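Side-chain contacts in ABC sugar transporter, periplasmic sugar binding protein (Legionella pneumophila subsp. pneumophila, PDB 3ROT), which probably binds a sugar in the periplasm as the soluble receptor of an ABC transport system: residues 122-127 and 153-158; 205-208 and 214-217. All coordinates share one frame; numbering follows the deposited sequence.

Contact 1: 122-127 and 153-158; sequences KALELT and KTILQD
Two neighbouring helices on one face of the five-stranded parallel sheet, in one of the two alpha/beta lobes of this periplasmic binding protein, meet here near their C-terminal ends. Leu124 of helix 112-126 reaches across to Ile155 and Leu156 of helix 143-158, and its two methyls divide the work. CD1 lies against the branch methyl of the isoleucine, with Leu124 CD1 3.6 Å from Ile155 CG2. CD2 meets a methyl of the next residue, Leu124 CD2 standing 4.0 Å from Leu156 CD2. The fork of Leu124 thus straddles two consecutive residues, and its side chain runs aslant to both. The backbones stay well apart, the closest pair of CA atoms being those of Leu124 and Leu156 at 8.2 Å, a spacing filled mainly by side chains.

Ile155 offers CG2 because that methyl is anti to the backbone N, while CG1 (chi1 -58°) sits beside the N and carries CD1 away from Leu124. Leu156 leaves its helix roughly tangentially to the neighbouring one, and its branch at CG brings CD2 up to Leu124. Beneath the pair, Leu156 also packs on Phe163 and Phe193 of the sheet, and Ala123 on Phe193 and Tyr222, so both helices rest on the strands. Leu124 further touches Ala130 and Lys159 in the loops that follow the two helices.

No hydrogen bond or salt bridge crosses between the segments. With just 113 Å² buried, both sides together, the fit of a few methyl groups, not directed polar bonds, sets how the helices lie against each other here.

Contact 2: 205-208 and 214-217; sequences QMLL and DFNY
The ring of Phe215 receives the selenomethionine Met206 on one face, a Met-aromatic contact that joins the last turn of helix 197-208 to the loop leading into strand 220-224. The methyl rather than the selenium takes the central place: Met206 CE lies 4.0 Å from the centroid of the Phe215 ring and only 9° off its normal, a CH-pi contact in which the methyl sits over the pi cloud. Selenium stands farther off and obliquely, with Met206 SE 4.8 Å from the same centroid and 29° from the normal. A bend at the last torsion of Met206 (chi3 -69°) turns CE in over the ring. Nearer the backbone the two side chains also approach, Met206 CB lying 4.2 Å from Phe215 CB.

On the face opposite Met206, the Tyr217 ring comes edge-on, with Tyr217 CD2 3.5 Å above the plane of the Phe215 ring and offset toward its rim. Phe183 adds an edge-to-face contact, and Val179 of the same helix 172-185 packs on both Met206 and Phe215, so the aromatic side chain is enclosed from several directions.

Between the two segments runs the short helix 210-213, closed by a Schellman motif in which Asp214 has positive phi; the chain then turns back and brings Phe215 to the side of helix 197-208. Gln205, one residue before Met206, is hydrogen-bonded through NE2 to Pro16 O of the second subunit and through OE1 to Thr19 OG1 of that same subunit.

Leu207 comes from another direction. It starts out away from the loop, yet its branch turns back, and CD2 reaches the rim close to the ring plane, with Leu207 CD2 4.3 Å from Phe215 CE2.

Both contacts belong to the lobe built on the five-stranded parallel sheet 162-167, 132-137, 191-194, 220-224 and 241-243, and lie on opposite faces of it. Their centres are 23 Å apart and their nearest atoms about 11 Å, so they do not touch. Along the chain they come in series: contact 1 pairs helices 112-126 and 143-158, and contact 2 follows with helix 197-208 and the loop before strand 220-224. That strand links them indirectly, since Tyr222 packs against helix 112-126. Contact 1 has no neighbour from the second subunit, whereas residues of contact 2 border it. Contact 1 thus joins two helices on one face of the sheet, and contact 2 ties a helix to a following loop on the other.

Contact 1: 122-127 and 153-158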
loop_
_atom_site.group_PDB
_atom_site.type_symbol
_atom_site.label_atom_id
_atom_site.label_comp_id
_atom_site.label_asym_id
_atom_site.label_seq_id
_atom_site.Cartn_x
_atom_site.Cartn_y
_atom_site.Cartn_z
ATOM N N LYS A 122 -17.109 -6.729 20.962
ATOM C CA LYS A 122 -16.304 -7.931 20.796
ATOM C C LYS A 122 -14.947 -7.786 21.491
ATOM O O LYS A 122 -14.459 -8.724 22.122
ATOM C CB LYS A 122 -16.115 -8.231 19.301
ATOM C CG LYS A 122 -15.197 -9.406 19.000
ATOM C CD LYS A 122 -15.613 -10.674 19.722
ATOM C CE LYS A 122 -17.083 -10.979 19.506
ATOM N NZ LYS A 122 -17.429 -10.973 18.065
ATOM N N ALA A 123 -14.346 -6.608 21.374
ATOM C CA ALA A 123 -13.055 -6.344 22.001
ATOM C C ALA A 123 -13.161 -6.444 23.527
ATOM O O ALA A 123 -12.236 -6.898 24.192
ATOM C CB ALA A 123 -12.552 -4.956 21.600
ATOM N N LEU A 124 -14.292 -6.018 24.081
ATOM C CA LEU A 124 -14.474 -6.073 25.527
ATOM C C LEU A 124 -14.692 -7.506 25.987
ATOM O O LEU A 124 -14.393 -7.850 27.127
ATOM C CB LEU A 124 -15.645 -5.190 25.961
ATOM C CG LEU A 124 -15.452 -3.700 25.670
ATOM C CD1 LEU A 124 -16.546 -2.906 26.350
ATOM C CD2 LEU A 124 -14.093 -3.243 26.175
ATOM N N GLU A 125 -15.206 -8.339 25.091
ATOM C CA GLU A 125 -15.434 -9.746 25.398
ATOM C C GLU A 125 -14.099 -10.487 25.341
ATOM O O GLU A 125 -13.733 -11.218 26.263
ATOM C CB GLU A 125 -16.395 -10.365 24.383
ATOM C CG GLU A 125 -16.704 -11.827 24.633
ATOM C CD GLU A 125 -17.360 -12.504 23.439
ATOM O OE1 GLU A 125 -18.253 -11.890 22.819
ATOM O OE2 GLU A 125 -16.987 -13.659 23.126
ATOM N N LEU A 126 -13.373 -10.289 24.246
ATOM C CA LEU A 126 -12.094 -10.947 24.047
ATOM C C LEU A 126 -10.955 -10.360 24.874
ATOM O O LEU A 126 -9.969 -11.043 25.135
ATOM C CB LEU A 126 -11.726 -10.918 22.558
ATOM C CG LEU A 126 -12.752 -11.591 21.638
ATOM C CD1 LEU A 126 -12.250 -11.552 20.199
ATOM C CD2 LEU A 126 -12.983 -13.029 22.077
ATOM N N THR A 127 -11.091 -9.101 25.286
ATOM C CA THR A 127 -10.063 -8.441 26.085
ATOM C C THR A 127 -10.657 -7.912 27.403
ATOM O O THR A 127 -10.818 -6.702 27.588
ATOM C CB THR A 127 -9.412 -7.275 25.295
ATOM O OG1 THR A 127 -8.828 -7.783 24.081
ATOM C CG2 THR A 127 -8.323 -6.608 26.122
ATOM N N LYS A 153 -16.604 4.190 20.590
ATOM C CA LYS A 153 -16.554 5.010 21.795
ATOM C C LYS A 153 -17.770 4.851 22.715
ATOM O O LYS A 153 -17.627 4.873 23.936
ATOM C CB LYS A 153 -16.386 6.479 21.404
ATOM C CG LYS A 153 -15.094 6.752 20.662
ATOM C CD LYS A 153 -15.020 8.181 20.180
ATOM C CE LYS A 153 -13.800 8.395 19.302
ATOM N NZ LYS A 153 -13.787 9.761 18.720
ATOM N N THR A 154 -18.958 4.693 22.141
ATOM C CA THR A 154 -20.156 4.525 22.960
ATOM C C THR A 154 -20.031 3.268 23.820
ATOM O O THR A 154 -20.363 3.286 25.008
ATOM C CB THR A 154 -21.445 4.429 22.102
ATOM O OG1 THR A 154 -21.349 3.324 21.197
ATOM C CG2 THR A 154 -21.653 5.708 21.314
ATOM N N ILE A 155 -19.540 2.179 23.234
ATOM C CA ILE A 155 -19.382 0.949 23.995
ATOM C C ILE A 155 -18.316 1.143 25.071
ATOM O O ILE A 155 -18.511 0.760 26.219
ATOM C CB ILE A 155 -18.979 -0.233 23.088
ATOM C CG1 ILE A 155 -20.035 -0.438 21.992
ATOM C CG2 ILE A 155 -18.787 -1.489 23.927
ATOM C CD1 ILE A 155 -21.473 -0.530 22.499
ATOM N N LEU A 156 -17.200 1.760 24.700
ATOM C CA LEU A 156 -16.111 1.989 25.641
ATOM C C LEU A 156 -16.516 2.907 26.783
ATOM O O LEU A 156 -16.098 2.708 27.923
ATOM C CB LEU A 156 -14.897 2.579 24.929
ATOM C CG LEU A 156 -14.226 1.693 23.885
ATOM C CD1 LEU A 156 -13.015 2.421 23.338
ATOM C CD2 LEU A 156 -13.828 0.362 24.502
ATOM N N GLN A 157 -17.316 3.920 26.471
ATOM C CA GLN A 157 -17.778 4.854 27.484
ATOM C C GLN A 157 -18.693 4.113 28.466
ATOM O O GLN A 157 -18.582 4.280 29.677
ATOM C CB GLN A 157 -18.548 6.000 26.830
ATOM C CG GLN A 157 -18.842 7.161 27.767
ATOM C CD GLN A 157 -19.946 8.066 27.244
ATOM O OE1 GLN A 157 -19.930 8.482 26.081
ATOM N NE2 GLN A 157 -20.908 8.381 28.106
ATOM N N ASP A 158 -19.586 3.290 27.926
ATOM C CA ASP A 158 -20.525 2.518 28.732
ATOM C C ASP A 158 -19.859 1.677 29.805
ATOM O O ASP A 158 -20.403 1.502 30.893
ATOM C CB ASP A 158 -21.347 1.584 27.848
ATOM C CG ASP A 158 -22.727 2.120 27.557
ATOM O OD1 ASP A 158 -22.842 3.121 26.819
ATOM O OD2 ASP A 158 -23.700 1.537 28.078
#

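Contact 2: 205-208 and 214-217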
loop_
_atom_site.group_PDB
_atom_site.type_symbol
_atom_site.label_atom_id
_atom_site.label_comp_id
_atom_site.label_asym_id
_atom_site.label_seq_id
_atom_site.Cartn_x
_atom_site.Cartn_y
_atom_site.Cartn_z
ATOM N N GLN A 205 3.499 -4.084 11.194
ATOM C CA GLN A 205 4.919 -4.281 10.956
ATOM C C GLN A 205 5.671 -4.216 12.282
ATOM O O GLN A 205 6.624 -4.962 12.496
ATOM C CB GLN A 205 5.442 -3.234 9.979
ATOM C CG GLN A 205 6.849 -3.505 9.500
ATOM C CD GLN A 205 7.284 -2.533 8.428
ATOM O OE1 GLN A 205 7.213 -1.313 8.614
ATOM N NE2 GLN A 205 7.738 -3.063 7.298
HETATM N N MSE A 206 5.230 -3.338 13.179
HETATM C CA MSE A 206 5.866 -3.208 14.492
HETATM C C MSE A 206 5.536 -4.415 15.375
HETATM O O MSE A 206 6.379 -4.876 16.155
HETATM C CB MSE A 206 5.408 -1.920 15.187
HETATM C CG MSE A 206 5.633 -0.670 14.368
HETATM SE SE MSE A 206 5.578 0.966 15.442
HETATM C CE MSE A 206 3.707 0.964 15.880
ATOM N N LEU A 207 4.309 -4.925 15.253
ATOM C CA LEU A 207 3.879 -6.088 16.027
ATOM C C LEU A 207 4.671 -7.329 15.617
ATOM O O LEU A 207 4.844 -8.256 16.408
ATOM C CB LEU A 207 2.386 -6.360 15.815
ATOM C CG LEU A 207 1.394 -5.276 16.240
ATOM C CD1 LEU A 207 0.009 -5.664 15.720
ATOM C CD2 LEU A 207 1.392 -5.108 17.768
ATOM N N LEU A 208 5.142 -7.340 14.372
ATOM C CA LEU A 208 5.915 -8.465 13.844
ATOM C C LEU A 208 7.409 -8.360 14.192
ATOM O O LEU A 208 8.112 -9.370 14.249
ATOM C CB LEU A 208 5.738 -8.555 12.318
ATOM C CG LEU A 208 4.397 -9.050 11.755
ATOM C CD1 LEU A 208 4.333 -8.783 10.248
ATOM C CD2 LEU A 208 4.243 -10.539 12.033
ATOM N N ASP A 214 11.006 -0.864 18.663
ATOM C CA ASP A 214 10.882 -0.449 20.064
ATOM C C ASP A 214 9.403 -0.331 20.409
ATOM O O ASP A 214 8.930 0.712 20.862
ATOM C CB ASP A 214 11.571 0.898 20.313
ATOM C CG ASP A 214 13.080 0.807 20.221
ATOM O OD1 ASP A 214 13.678 0.004 20.978
ATOM O OD2 ASP A 214 13.667 1.537 19.392
ATOM N N PHE A 215 8.676 -1.412 20.166
ATOM C CA PHE A 215 7.253 -1.457 20.439
ATOM C C PHE A 215 6.944 -2.842 20.995
ATOM O O PHE A 215 6.384 -3.688 20.301
ATOM C CB PHE A 215 6.468 -1.225 19.149
ATOM C CG PHE A 215 5.041 -0.832 19.374
ATOM C CD1 PHE A 215 4.717 0.468 19.736
ATOM C CD2 PHE A 215 4.020 -1.767 19.242
ATOM C CE1 PHE A 215 3.394 0.837 19.964
ATOM C CE2 PHE A 215 2.695 -1.409 19.468
ATOM C CZ PHE A 215 2.385 -0.100 19.831
ATOM N N ASN A 216 7.319 -3.067 22.249
ATOM C CA ASN A 216 7.102 -4.356 22.900
ATOM C C ASN A 216 5.857 -4.384 23.790
ATOM O O ASN A 216 5.665 -5.304 24.588
ATOM C CB ASN A 216 8.343 -4.729 23.720
ATOM C CG ASN A 216 9.565 -4.980 22.845
ATOM O OD1 ASN A 216 9.577 -5.893 22.013
ATOM N ND2 ASN A 216 10.594 -4.170 23.027
ATOM N N TYR A 217 5.002 -3.379 23.630
ATOM C CA TYR A 217 3.779 -3.266 24.422
ATOM C C TYR A 217 2.804 -4.432 24.258
ATOM O O TYR A 217 2.081 -4.785 25.191
ATOM C CB TYR A 217 3.084 -1.957 24.069
ATOM C CG TYR A 217 3.976 -0.761 24.276
ATOM C CD1 TYR A 217 4.208 -0.257 25.556
ATOM C CD2 TYR A 217 4.618 -0.150 23.198
ATOM C CE1 TYR A 217 5.053 0.822 25.758
ATOM C CE2 TYR A 217 5.471 0.931 23.391
ATOM C CZ TYR A 217 5.683 1.413 24.675
ATOM O OH TYR A 217 6.520 2.487 24.883
#